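Terminal oxygenase component of carbazole (Janthinobacterium sp., PDB 7BUG) catalyses, as the Rieske-type terminal oxygenase of carbazole 1,9a-dioxygenase, the dioxygenation of carbazole at its angular C-9a and adjacent C-1 positions. Local coordinates at residues D20-F25 and I289-H294; E51-N56 and I135-G140; D156-L161 and G301-N306; D148-F153 and P267-V272. All blocks are in the same frame, centred on the assembly; numbering follows the deposited sequence. Where two conformers were deposited one is given.

Contact 1: D20-F25 and I289-H294; sequences DAKLGF and IDENTH
Lys22 and Leu23 share one partner, Glu291, where two type I beta turns meet: Ala21-Gly24 in the loop after helix 16-20, and Asp290-Thr293, which joins strands 281-288 and 293-303 of the catalytic-domain sheet. The aliphatic stems of Lys22 and Glu291 lie aslant, with Lys22 CD 3.6 Å from Glu291 CG; CG of the lysine stands trans to its backbone N (chi1 -176°), which sets this part of the chain against the glutamate. Leu23 and Glu291 instead run side by side and point the same way. The glutamate bends at chi2 (93°), bringing its CD to 3.5 Å from Leu23 CD2, so that a methyl rests on the carboxylate group. The charged ends part company: Lys22 NZ and Glu291 OE1 are 7.0 Å apart, the amine in a salt bridge with Asp347 and OE1 accepting from Gln379. Asn170 ND2 bonds to the backbone O of both Lys22 and Glu291, linking the turns. With an alanine in place of Glu291, Gln379 would probably lose its acceptor, Leu23 CD2 the carboxylate it rests on, and Lys22 CD much of its packing. Asp290 OD1 secures the second turn as an Asx turn: Asn292 N reaches it at 2.9 Å and Thr293 OG1 at 2.7 Å, from opposite faces of the carboxylate plane.

Contact 2: E51-N56 and I135-G140; sequences ENLLVN and IYLGDG
Glu51, whose carboxylate lies beside a methyl of Leu137, is gripped at both oxygens: OE1 by Lys66 NZ and Tyr124 OH, OE2 by Arg26 NH1 and Gln377 NE2. Past this polar end the contact is wholly apolar and free of hydrogen bonds between the segments. Strands 51-58 and 132-137 belong to one antiparallel sheet of the Rieske region but are not neighbours in it; strands 123-129 and 61-66 come between. Here their axes pass 11.1 Å apart, and side chains from each fill the gap, consistent with a sheet curled round a common core. Leu53 and Ile135 reach for each other tip to tip, CD1 to CD1, at 4.0 Å. The same Leu53 CD1 lies 3.8 Å from Leu137 CD2, the two leucines passing at a slant. Ile135 CD1 also meets Val55 CG2 at 3.9 Å; this methyl stands trans to the valine's carbonyl carbon, since CG1 takes the place trans to the backbone N (chi1 -179°). Tyr124 and Cys64 add to the packing round Leu53 and Ile135. Leu137 CD1 comes to 3.7 Å from Glu51 OE2, and the bonds that Lys66, Arg26 and their companions bring from outside the two segments probably offset the cost of burying a carboxylate beside hydrocarbon.

Contact 3: D156-L161 and G301-N306; sequences DDMEIL and GKPCAN
Met158 to Ile160 run antiparallel to Gly301-Pro303, with Glu159 and Lys302 as the hydrogen-bonded pair (Lys302 N to Glu159 O 2.9 Å, Glu159 N to Lys302 O 3.0 Å), non-hydrogen-bonded pairs on either side of them, and Cys304 N reaching Asp157 O at 2.9 Å beyond the last bridge. On the face shared by Met158, Ile160 and Pro303, the methionine bends at chi2 and chi3 and lays SD over the Gly301-Lys302 peptide, 3.5 Å from Lys302 N. Glycine suits position 301, since a CB there would run into that sulfur and press on Ile160 CD1, which already stands 3.7 Å from Gly301 CA. Pro303 CD touches Met158 SD at 4.0 Å, while the ring's CB meets Asp157 OD2 at 3.5 Å. Strand 158-167 is an outer strand of the seven-stranded catalytic sheet in this chain, and strand 281-288 flanks 293-303 on its other side, sending Met281 to Met158 and Phe283 to Ile160. Helix 307-327, with Asn306 as its N-cap, covers the opposite face through Tyr313 on Lys302.

Contact 4: D148-F153 and P267-V272; sequences DTPPNF and PGVLKV
Lys271 reaches from strand 269-273 of the antiparallel catalytic-domain sheet up to the type II beta turn Pro150-Phe153, in the loop that precedes strand 158-167. Its CB sits 4.0 Å from Pro150 CB. With CG trans to the backbone N (chi1 177°) and every later torsion also near 180°, the chain runs straight past the proline: CD and CE both lie 3.5 Å from Pro151 O, CD also 4.1 Å from Pro150 CB. At the tip NZ donates to Pro151 O at 2.9 Å, from 57° above the carbonyl plane, and stands equally near Asn152 OD1. A methionine in place of Lys271 would probably leave Pro151 O without this donor and the turn less firmly tied to the sheet. The amide nitrogen ND2 of Asn152 is held by Asp155. Phe153 N closes the turn on Pro150 O, while Asn152 takes the positive phi usual at its third position. Two residues earlier in the strand, CG2 of Val269 points into the ring of Pro150, 3.5 Å from its CG, tighter than an ordinary carbon contact; Trp265 and Phe283 also border this proline. Gly268 and Val269 form a classic beta bulge opposite Trp265. Just before the bulge Pro267, preceded by a cis peptide, crosses Asp148 at about a right angle. The Asp148 carboxylate is bound by Trp29 N and His28 ND1, and its CB lies 3.7 Å from Pro267 CD.

Overall arrangement
From the N terminus, the loop after helix 16-20 opens contact 1, whose partner comes only at 289-294; contacts 2 and 4 both open and close within that span. Contact 2 closes first, joining strands 51-58 and 132-137 of the Rieske-region sheet. The chain then runs through 148-153 and 156-161, which open contacts 4 and 3 in turn. Contact 4 closes at 267-272 and contact 3 at 301-306, so these two cross, as do contacts 1 and 3. Contacts 1, 3 and 4 all reach the catalytic sheet; 3 and 4 touch where Phe153 packs on Ile160, and 1 and 4 where Phe25 meets Pro267.

Contact 1: D20-F25 and I289-H294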
loop_
_atom_site.group_PDB
_atom_site.type_symbol
_atom_site.label_atom_id
_atom_site.label_comp_id
_atom_site.label_asym_id
_atom_site.label_seq_id
_atom_site.Cartn_x
_atom_site.Cartn_y
_atom_site.Cartn_z
ATOM N N ASP A 20 -4.042 18.936 -14.516
ATOM C CA ASP A 20 -4.680 18.934 -13.196
ATOM C C ASP A 20 -5.822 17.905 -13.140
ATOM O O ASP A 20 -6.247 17.510 -12.009
ATOM C CB ASP A 20 -5.236 20.323 -12.889
ATOM C CG ASP A 20 -5.449 20.559 -11.429
ATOM O OD1 ASP A 20 -4.653 20.039 -10.641
ATOM O OD2 ASP A 20 -6.354 21.366 -11.123
ATOM N N ALA A 21 -6.364 17.512 -14.283
ATOM C CA ALA A 21 -7.635 16.747 -14.342
ATOM C C ALA A 21 -7.426 15.235 -14.128
ATOM O O ALA A 21 -7.940 14.417 -14.893
ATOM C CB ALA A 21 -8.412 17.100 -15.572
ATOM N N LYS A 22 -6.745 14.875 -13.039
ATOM C CA LYS A 22 -6.412 13.491 -12.665
ATOM C C LYS A 22 -7.679 12.653 -12.465
ATOM O O LYS A 22 -7.671 11.440 -12.804
ATOM C CB LYS A 22 -5.523 13.534 -11.415
ATOM C CG LYS A 22 -5.025 12.182 -10.956
ATOM C CD LYS A 22 -4.151 12.335 -9.743
ATOM C CE LYS A 22 -2.954 13.204 -10.046
ATOM N NZ LYS A 22 -1.778 12.689 -9.307
ATOM N N LEU A 23 -8.765 13.261 -11.973
ATOM C CA LEU A 23 -10.055 12.562 -11.736
ATOM C C LEU A 23 -11.049 12.753 -12.879
ATOM O O LEU A 23 -12.199 12.268 -12.740
ATOM C CB LEU A 23 -10.677 13.087 -10.435
ATOM C CG LEU A 23 -10.090 12.541 -9.156
ATOM C CD1 LEU A 23 -10.609 13.349 -7.970
ATOM C CD2 LEU A 23 -10.413 11.049 -8.987
ATOM N N GLY A 24 -10.670 13.388 -13.980
ATOM C CA GLY A 24 -11.568 13.675 -15.095
ATOM C C GLY A 24 -12.274 15.010 -14.961
ATOM O O GLY A 24 -12.063 15.761 -13.992
ATOM N N PHE A 25 -13.170 15.246 -15.882
ATOM C CA PHE A 25 -13.911 16.519 -16.018
ATOM C C PHE A 25 -15.314 16.325 -15.483
ATOM O O PHE A 25 -16.098 15.488 -15.988
ATOM C CB PHE A 25 -13.901 16.971 -17.475
ATOM C CG PHE A 25 -12.508 17.249 -17.972
ATOM C CD1 PHE A 25 -11.674 18.169 -17.336
ATOM C CD2 PHE A 25 -12.080 16.658 -19.150
ATOM C CE1 PHE A 25 -10.426 18.474 -17.879
ATOM C CE2 PHE A 25 -10.841 16.993 -19.685
ATOM C CZ PHE A 25 -9.994 17.859 -19.023
ATOM N N ILE A 289 -12.561 6.375 -13.375
ATOM C CA ILE A 289 -13.106 5.709 -12.161
ATOM C C ILE A 289 -12.492 6.349 -10.935
ATOM O O ILE A 289 -13.223 6.774 -10.027
ATOM C CB ILE A 289 -12.896 4.175 -12.197
ATOM C CG1 ILE A 289 -13.769 3.563 -13.281
ATOM C CG2 ILE A 289 -13.145 3.542 -10.849
ATOM C CD1 ILE A 289 -13.478 2.123 -13.565
ATOM N N ASP A 290 -11.168 6.449 -10.925
ATOM C CA ASP A 290 -10.419 7.155 -9.859
ATOM C C ASP A 290 -9.089 7.553 -10.507
ATOM O O ASP A 290 -8.975 7.431 -11.707
ATOM C CB ASP A 290 -10.293 6.296 -8.602
ATOM C CG ASP A 290 -9.495 5.018 -8.754
ATOM O OD1 ASP A 290 -8.742 4.874 -9.735
ATOM O OD2 ASP A 290 -9.626 4.130 -7.835
ATOM N N GLU A 291 -8.114 8.024 -9.738
ATOM C CA GLU A 291 -6.872 8.578 -10.313
ATOM C C GLU A 291 -6.136 7.497 -11.078
ATOM O O GLU A 291 -5.322 7.820 -11.889
ATOM C CB GLU A 291 -6.038 9.134 -9.164
ATOM C CG GLU A 291 -6.779 10.218 -8.398
ATOM C CD GLU A 291 -7.615 9.865 -7.152
ATOM O OE1 GLU A 291 -7.778 10.823 -6.314
ATOM O OE2 GLU A 291 -8.116 8.689 -6.976
ATOM N N ASN A 292 -6.376 6.230 -10.752
ATOM C CA ASN A 292 -5.546 5.091 -11.218
ATOM C C ASN A 292 -6.272 4.174 -12.214
ATOM O O ASN A 292 -5.654 3.204 -12.671
ATOM C CB ASN A 292 -5.180 4.228 -10.003
ATOM C CG ASN A 292 -4.485 5.000 -8.914
ATOM O OD1 ASN A 292 -3.607 5.817 -9.193
ATOM N ND2 ASN A 292 -4.983 4.847 -7.693
ATOM N N THR A 293 -7.563 4.391 -12.510
ATOM C CA THR A 293 -8.438 3.354 -13.103
ATOM C C THR A 293 -9.431 4.025 -14.077
ATOM O O THR A 293 -9.859 5.140 -13.825
ATOM C CB THR A 293 -9.214 2.626 -11.987
ATOM O OG1 THR A 293 -8.353 2.468 -10.846
ATOM C CG2 THR A 293 -9.690 1.284 -12.482
ATOM N N HIS A 294 -9.778 3.341 -15.142
ATOM C CA HIS A 294 -10.803 3.803 -16.100
ATOM C C HIS A 294 -11.680 2.634 -16.497
ATOM O O HIS A 294 -11.242 1.475 -16.542
ATOM C CB HIS A 294 -10.242 4.554 -17.298
ATOM C CG HIS A 294 -9.408 3.759 -18.234
ATOM N ND1 HIS A 294 -8.049 3.496 -17.951
ATOM C CD2 HIS A 294 -9.650 3.239 -19.453
ATOM C CE1 HIS A 294 -7.558 2.793 -18.943
ATOM N NE2 HIS A 294 -8.474 2.607 -19.866
#

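Contact 2: E51-N56 and I135-G140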
loop_
_atom_site.group_PDB
_atom_site.type_symbol
_atom_site.label_atom_id
_atom_site.label_comp_id
_atom_site.label_asym_id
_atom_site.label_seq_id
_atom_site.Cartn_x
_atom_site.Cartn_y
_atom_site.Cartn_z
ATOM N N GLU A 51 -16.419 8.985 -7.315
ATOM C CA GLU A 51 -17.632 8.957 -6.485
ATOM C C GLU A 51 -18.348 7.598 -6.649
ATOM O O GLU A 51 -18.607 7.136 -7.796
ATOM C CB GLU A 51 -18.643 10.021 -6.938
ATOM C CG GLU A 51 -18.080 11.434 -6.973
ATOM C CD GLU A 51 -19.073 12.558 -7.157
ATOM O OE1 GLU A 51 -20.261 12.332 -6.911
ATOM O OE2 GLU A 51 -18.630 13.677 -7.486
ATOM N N ASN A 52 -18.734 7.032 -5.512
ATOM C CA ASN A 52 -19.489 5.753 -5.517
ATOM C C ASN A 52 -20.954 6.108 -5.783
ATOM O O ASN A 52 -21.517 6.945 -5.041
ATOM C CB ASN A 52 -19.420 4.972 -4.193
ATOM C CG ASN A 52 -18.023 4.434 -3.940
ATOM O OD1 ASN A 52 -17.452 3.802 -4.832
ATOM N ND2 ASN A 52 -17.471 4.721 -2.782
ATOM N N LEU A 53 -21.544 5.465 -6.785
ATOM C CA LEU A 53 -22.922 5.709 -7.200
ATOM C C LEU A 53 -23.719 4.411 -7.210
ATOM O O LEU A 53 -23.158 3.287 -7.415
ATOM C CB LEU A 53 -22.930 6.269 -8.617
ATOM C CG LEU A 53 -22.093 7.531 -8.860
ATOM C CD1 LEU A 53 -22.176 7.990 -10.298
ATOM C CD2 LEU A 53 -22.445 8.644 -7.898
ATOM N N LEU A 54 -25.019 4.582 -7.047
ATOM C CA LEU A 54 -25.986 3.478 -7.186
ATOM C C LEU A 54 -26.903 3.818 -8.347
ATOM O O LEU A 54 -27.355 4.983 -8.442
ATOM C CB LEU A 54 -26.857 3.352 -5.948
ATOM C CG LEU A 54 -26.451 2.333 -4.910
ATOM C CD1 LEU A 54 -27.488 2.382 -3.807
ATOM C CD2 LEU A 54 -26.362 0.914 -5.487
ATOM N N VAL A 55 -27.117 2.857 -9.209
ATOM C CA VAL A 55 -28.074 2.994 -10.343
ATOM C C VAL A 55 -29.146 1.937 -10.148
ATOM O O VAL A 55 -28.838 0.783 -9.884
ATOM C CB VAL A 55 -27.394 2.884 -11.705
ATOM C CG1 VAL A 55 -28.403 3.041 -12.810
ATOM C CG2 VAL A 55 -26.274 3.893 -11.852
ATOM N N ASN A 56 -30.397 2.338 -10.355
ATOM C CA ASN A 56 -31.533 1.400 -10.282
ATOM C C ASN A 56 -32.452 1.602 -11.487
ATOM O O ASN A 56 -32.443 2.691 -12.051
ATOM C CB ASN A 56 -32.346 1.589 -9.009
ATOM C CG ASN A 56 -33.190 0.373 -8.634
ATOM O OD1 ASN A 56 -33.062 -0.688 -9.244
ATOM N ND2 ASN A 56 -34.016 0.496 -7.588
ATOM N N ILE A 135 -24.339 8.576 -17.347
ATOM C CA ILE A 135 -24.590 9.392 -16.138
ATOM C C ILE A 135 -23.989 10.770 -16.374
ATOM O O ILE A 135 -22.859 10.834 -16.853
ATOM C CB ILE A 135 -23.980 8.704 -14.899
ATOM C CG1 ILE A 135 -24.652 7.353 -14.678
ATOM C CG2 ILE A 135 -24.051 9.592 -13.666
ATOM C CD1 ILE A 135 -24.050 6.550 -13.580
ATOM N N TYR A 136 -24.745 11.804 -16.060
ATOM C CA TYR A 136 -24.231 13.185 -16.082
ATOM C C TYR A 136 -23.599 13.446 -14.736
ATOM O O TYR A 136 -24.329 13.640 -13.770
ATOM C CB TYR A 136 -25.352 14.166 -16.372
ATOM C CG TYR A 136 -24.817 15.571 -16.456
ATOM C CD1 TYR A 136 -24.053 15.966 -17.531
ATOM C CD2 TYR A 136 -25.054 16.489 -15.439
ATOM C CE1 TYR A 136 -23.572 17.259 -17.624
ATOM C CE2 TYR A 136 -24.597 17.791 -15.547
ATOM C CZ TYR A 136 -23.866 18.172 -16.647
ATOM O OH TYR A 136 -23.428 19.471 -16.710
ATOM N N LEU A 137 -22.278 13.287 -14.635
ATOM C CA LEU A 137 -21.577 13.500 -13.348
ATOM C C LEU A 137 -21.312 15.003 -13.228
ATOM O O LEU A 137 -20.253 15.459 -13.564
ATOM C CB LEU A 137 -20.317 12.654 -13.267
ATOM C CG LEU A 137 -19.778 12.320 -11.881
ATOM C CD1 LEU A 137 -19.423 13.546 -11.053
ATOM C CD2 LEU A 137 -20.734 11.441 -11.105
ATOM N N GLY A 138 -22.338 15.699 -12.796
ATOM C CA GLY A 138 -22.301 17.159 -12.712
ATOM C C GLY A 138 -23.503 17.680 -11.992
ATOM O O GLY A 138 -24.421 16.939 -11.653
ATOM N N ASP A 139 -23.530 18.991 -11.905
ATOM C CA ASP A 139 -24.462 19.750 -11.056
ATOM C C ASP A 139 -25.349 20.579 -11.977
ATOM O O ASP A 139 -24.902 20.921 -13.077
ATOM C CB ASP A 139 -23.672 20.683 -10.152
ATOM C CG ASP A 139 -22.612 19.909 -9.399
ATOM O OD1 ASP A 139 -23.011 18.879 -8.741
ATOM O OD2 ASP A 139 -21.410 20.272 -9.580
ATOM N N GLY A 140 -26.596 20.757 -11.615
ATOM C CA GLY A 140 -27.501 21.593 -12.419
ATOM C C GLY A 140 -28.066 20.854 -13.614
ATOM O O GLY A 140 -27.943 19.609 -13.712
#

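Contact 3: D156-L161 and G301-N306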
loop_
_atom_site.group_PDB
_atom_site.type_symbol
_atom_site.label_atom_id
_atom_site.label_comp_id
_atom_site.label_asym_id
_atom_site.label_seq_id
_atom_site.Cartn_x
_atom_site.Cartn_y
_atom_site.Cartn_z
ATOM N N ASP A 156 -30.319 7.737 -35.870
ATOM C CA ASP A 156 -31.472 6.821 -35.715
ATOM C C ASP A 156 -31.062 5.390 -36.114
ATOM O O ASP A 156 -31.501 4.445 -35.433
ATOM C CB ASP A 156 -32.672 7.296 -36.549
ATOM C CG ASP A 156 -33.904 6.410 -36.409
ATOM O OD1 ASP A 156 -34.291 6.132 -35.247
ATOM O OD2 ASP A 156 -34.449 5.954 -37.464
ATOM N N ASP A 157 -30.355 5.216 -37.225
ATOM C CA ASP A 157 -30.147 3.868 -37.827
ATOM C C ASP A 157 -28.840 3.228 -37.329
ATOM O O ASP A 157 -28.597 2.064 -37.628
ATOM C CB ASP A 157 -30.207 3.911 -39.363
ATOM C CG ASP A 157 -29.064 4.635 -40.047
ATOM O OD1 ASP A 157 -28.403 5.497 -39.381
ATOM O OD2 ASP A 157 -28.816 4.320 -41.258
ATOM N N MET A 158 -28.063 3.932 -36.517
ATOM C CA MET A 158 -26.771 3.394 -36.019
ATOM C C MET A 158 -27.022 2.364 -34.913
ATOM O O MET A 158 -27.669 2.683 -33.897
ATOM C CB MET A 158 -25.901 4.538 -35.503
ATOM C CG MET A 158 -24.509 4.067 -35.109
ATOM S SD MET A 158 -23.479 3.658 -36.528
ATOM C CE MET A 158 -23.293 5.231 -37.363
ATOM N N GLU A 159 -26.654 1.104 -35.163
ATOM C CA GLU A 159 -26.747 0.015 -34.168
ATOM C C GLU A 159 -25.400 -0.060 -33.448
ATOM O O GLU A 159 -24.329 -0.098 -34.133
ATOM C CB GLU A 159 -27.155 -1.315 -34.802
ATOM C CG GLU A 159 -28.602 -1.302 -35.265
ATOM C CD GLU A 159 -29.621 -0.954 -34.187
ATOM O OE1 GLU A 159 -29.529 -1.505 -33.060
ATOM O OE2 GLU A 159 -30.551 -0.156 -34.498
ATOM N N ILE A 160 -25.490 -0.000 -32.139
ATOM C CA ILE A 160 -24.300 0.007 -31.260
ATOM C C ILE A 160 -24.236 -1.310 -30.504
ATOM O O ILE A 160 -25.217 -1.728 -29.884
ATOM C CB ILE A 160 -24.369 1.211 -30.324
ATOM C CG1 ILE A 160 -24.239 2.550 -31.066
ATOM C CG2 ILE A 160 -23.344 1.050 -29.220
ATOM C CD1 ILE A 160 -22.972 2.758 -31.865
ATOM N N LEU A 161 -23.054 -1.909 -30.512
ATOM C CA LEU A 161 -22.780 -3.123 -29.740
ATOM C C LEU A 161 -21.422 -2.902 -29.070
ATOM O O LEU A 161 -20.576 -2.252 -29.674
ATOM C CB LEU A 161 -22.781 -4.322 -30.682
ATOM C CG LEU A 161 -24.150 -4.682 -31.265
ATOM C CD1 LEU A 161 -23.974 -5.680 -32.416
ATOM C CD2 LEU A 161 -25.020 -5.241 -30.179
ATOM N N GLY A 301 -20.300 0.599 -34.167
ATOM C CA GLY A 301 -21.565 1.024 -34.767
ATOM C C GLY A 301 -21.662 0.614 -36.214
ATOM O O GLY A 301 -20.666 0.770 -36.932
ATOM N N LYS A 302 -22.856 0.191 -36.632
ATOM C CA LYS A 302 -23.120 -0.056 -38.066
ATOM C C LYS A 302 -24.539 0.392 -38.353
ATOM O O LYS A 302 -25.448 0.003 -37.626
ATOM C CB LYS A 302 -23.003 -1.553 -38.341
ATOM C CG LYS A 302 -23.152 -1.928 -39.804
ATOM C CD LYS A 302 -22.956 -3.414 -40.015
ATOM C CE LYS A 302 -22.802 -3.801 -41.465
ATOM N NZ LYS A 302 -23.696 -2.989 -42.309
ATOM N N PRO A 303 -24.765 1.236 -39.378
ATOM C CA PRO A 303 -26.136 1.492 -39.819
ATOM C C PRO A 303 -26.833 0.183 -40.184
ATOM O O PRO A 303 -26.308 -0.635 -40.954
ATOM C CB PRO A 303 -25.959 2.397 -41.028
ATOM C CG PRO A 303 -24.583 3.032 -40.837
ATOM C CD PRO A 303 -23.755 1.945 -40.187
ATOM N N CYS A 304 -28.016 -0.005 -39.625
ATOM C CA CYS A 304 -28.898 -1.174 -39.855
ATOM C C CYS A 304 -30.318 -0.638 -40.067
ATOM O O CYS A 304 -30.801 0.154 -39.216
ATOM C CB CYS A 304 -28.926 -2.123 -38.669
ATOM S SG CYS A 304 -27.328 -2.914 -38.361
ATOM N N ALA A 305 -30.941 -1.015 -41.176
ATOM C CA ALA A 305 -32.210 -0.427 -41.645
ATOM C C ALA A 305 -33.385 -1.113 -40.947
ATOM O O ALA A 305 -34.456 -0.495 -40.849
ATOM C CB ALA A 305 -32.292 -0.555 -43.141
ATOM N N ASN A 306 -33.225 -2.349 -40.498
ATOM C CA ASN A 306 -34.374 -3.121 -39.971
ATOM C C ASN A 306 -33.858 -4.245 -39.096
ATOM O O ASN A 306 -32.602 -4.389 -39.011
ATOM C CB ASN A 306 -35.258 -3.629 -41.115
ATOM C CG ASN A 306 -34.459 -4.331 -42.185
ATOM O OD1 ASN A 306 -33.528 -5.071 -41.874
ATOM N ND2 ASN A 306 -34.802 -4.093 -43.445
#

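Contact 4: D148-F153 and P267-V272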
loop_
_atom_site.group_PDB
_atom_site.type_symbol
_atom_site.label_atom_id
_atom_site.label_comp_id
_atom_site.label_asym_id
_atom_site.label_seq_id
_atom_site.Cartn_x
_atom_site.Cartn_y
_atom_site.Cartn_z
ATOM N N ASP A 148 -21.771 15.417 -25.737
ATOM C CA ASP A 148 -20.668 14.620 -25.138
ATOM C C ASP A 148 -20.585 13.283 -25.848
ATOM O O ASP A 148 -20.010 12.350 -25.265
ATOM C CB ASP A 148 -20.885 14.438 -23.638
ATOM C CG ASP A 148 -20.644 15.704 -22.828
ATOM O OD1 ASP A 148 -19.967 16.607 -23.330
ATOM O OD2 ASP A 148 -21.213 15.794 -21.702
ATOM N N THR A 149 -21.015 13.201 -27.100
ATOM C CA THR A 149 -20.955 11.952 -27.887
ATOM C C THR A 149 -20.412 12.331 -29.239
ATOM O O THR A 149 -20.591 13.465 -29.699
ATOM C CB THR A 149 -22.296 11.221 -28.008
ATOM O OG1 THR A 149 -23.269 12.104 -28.573
ATOM C CG2 THR A 149 -22.842 10.736 -26.694
ATOM N N PRO A 150 -19.653 11.441 -29.891
ATOM C CA PRO A 150 -19.079 11.799 -31.175
ATOM C C PRO A 150 -20.187 11.909 -32.203
ATOM O O PRO A 150 -21.244 11.287 -32.065
ATOM C CB PRO A 150 -18.190 10.588 -31.524
ATOM C CG PRO A 150 -17.931 9.975 -30.186
ATOM C CD PRO A 150 -19.218 10.127 -29.392
ATOM N N PRO A 151 -19.927 12.609 -33.313
ATOM C CA PRO A 151 -20.908 12.635 -34.401
ATOM C C PRO A 151 -21.255 11.206 -34.874
ATOM O O PRO A 151 -20.375 10.338 -34.908
ATOM C CB PRO A 151 -20.200 13.417 -35.518
ATOM C CG PRO A 151 -19.066 14.152 -34.861
ATOM C CD PRO A 151 -18.697 13.335 -33.632
ATOM N N ASN A 152 -22.536 11.005 -35.212
ATOM C CA ASN A 152 -23.157 9.775 -35.794
ATOM C C ASN A 152 -23.476 8.743 -34.712
ATOM O O ASN A 152 -24.192 7.816 -34.998
ATOM C CB ASN A 152 -22.350 9.206 -36.978
ATOM C CG ASN A 152 -22.165 10.248 -38.076
ATOM O OD1 ASN A 152 -21.137 10.908 -38.153
ATOM N ND2 ASN A 152 -23.218 10.501 -38.849
ATOM N N PHE A 153 -22.931 8.844 -33.490
ATOM C CA PHE A 153 -23.200 7.834 -32.456
ATOM C C PHE A 153 -24.699 7.717 -32.203
ATOM O O PHE A 153 -25.194 6.582 -32.048
ATOM C CB PHE A 153 -22.471 8.162 -31.165
ATOM C CG PHE A 153 -22.700 7.153 -30.070
ATOM C CD1 PHE A 153 -22.026 5.950 -30.099
ATOM C CD2 PHE A 153 -23.613 7.377 -29.049
ATOM C CE1 PHE A 153 -22.235 4.993 -29.118
ATOM C CE2 PHE A 153 -23.841 6.414 -28.084
ATOM C CZ PHE A 153 -23.104 5.240 -28.099
ATOM N N PRO A 267 -16.093 14.261 -23.426
ATOM C CA PRO A 267 -15.095 14.281 -22.343
ATOM C C PRO A 267 -13.909 13.293 -22.431
ATOM O O PRO A 267 -13.045 13.294 -21.550
ATOM C CB PRO A 267 -15.931 13.877 -21.112
ATOM C CG PRO A 267 -16.959 12.909 -21.714
ATOM C CD PRO A 267 -17.308 13.527 -23.043
ATOM N N GLY A 268 -13.880 12.477 -23.462
ATOM C CA GLY A 268 -12.794 11.503 -23.659
ATOM C C GLY A 268 -13.315 10.294 -24.406
ATOM O O GLY A 268 -13.409 9.164 -23.844
ATOM N N VAL A 269 -13.657 10.502 -25.672
ATOM C CA VAL A 269 -14.255 9.449 -26.509
ATOM C C VAL A 269 -13.669 9.593 -27.906
ATOM O O VAL A 269 -13.673 10.702 -28.501
ATOM C CB VAL A 269 -15.793 9.424 -26.517
ATOM C CG1 VAL A 269 -16.397 10.770 -26.787
ATOM C CG2 VAL A 269 -16.318 8.446 -27.521
ATOM N N LEU A 270 -13.154 8.476 -28.398
ATOM C CA LEU A 270 -12.515 8.353 -29.722
ATOM C C LEU A 270 -13.535 7.799 -30.718
ATOM O O LEU A 270 -14.286 6.845 -30.422
ATOM C CB LEU A 270 -11.327 7.398 -29.597
ATOM C CG LEU A 270 -10.434 7.240 -30.831
ATOM C CD1 LEU A 270 -9.497 8.433 -30.971
ATOM C CD2 LEU A 270 -9.625 5.952 -30.761
ATOM N N LYS A 271 -13.508 8.349 -31.930
ATOM C CA LYS A 271 -14.251 7.831 -33.092
ATOM C C LYS A 271 -13.260 7.487 -34.193
ATOM O O LYS A 271 -12.446 8.341 -34.571
ATOM C CB LYS A 271 -15.253 8.872 -33.569
ATOM C CG LYS A 271 -16.017 8.431 -34.809
ATOM C CD LYS A 271 -16.992 9.464 -35.304
ATOM C CE LYS A 271 -17.558 9.110 -36.651
ATOM N NZ LYS A 271 -18.543 10.113 -37.112
ATOM N N VAL A 272 -13.357 6.252 -34.672
ATOM C CA VAL A 272 -12.502 5.792 -35.798
ATOM C C VAL A 272 -13.417 5.249 -36.884
ATOM O O VAL A 272 -14.203 4.328 -36.619
ATOM C CB VAL A 272 -11.502 4.715 -35.364
ATOM C CG1 VAL A 272 -10.588 4.320 -36.531
ATOM C CG2 VAL A 272 -10.707 5.105 -34.140
#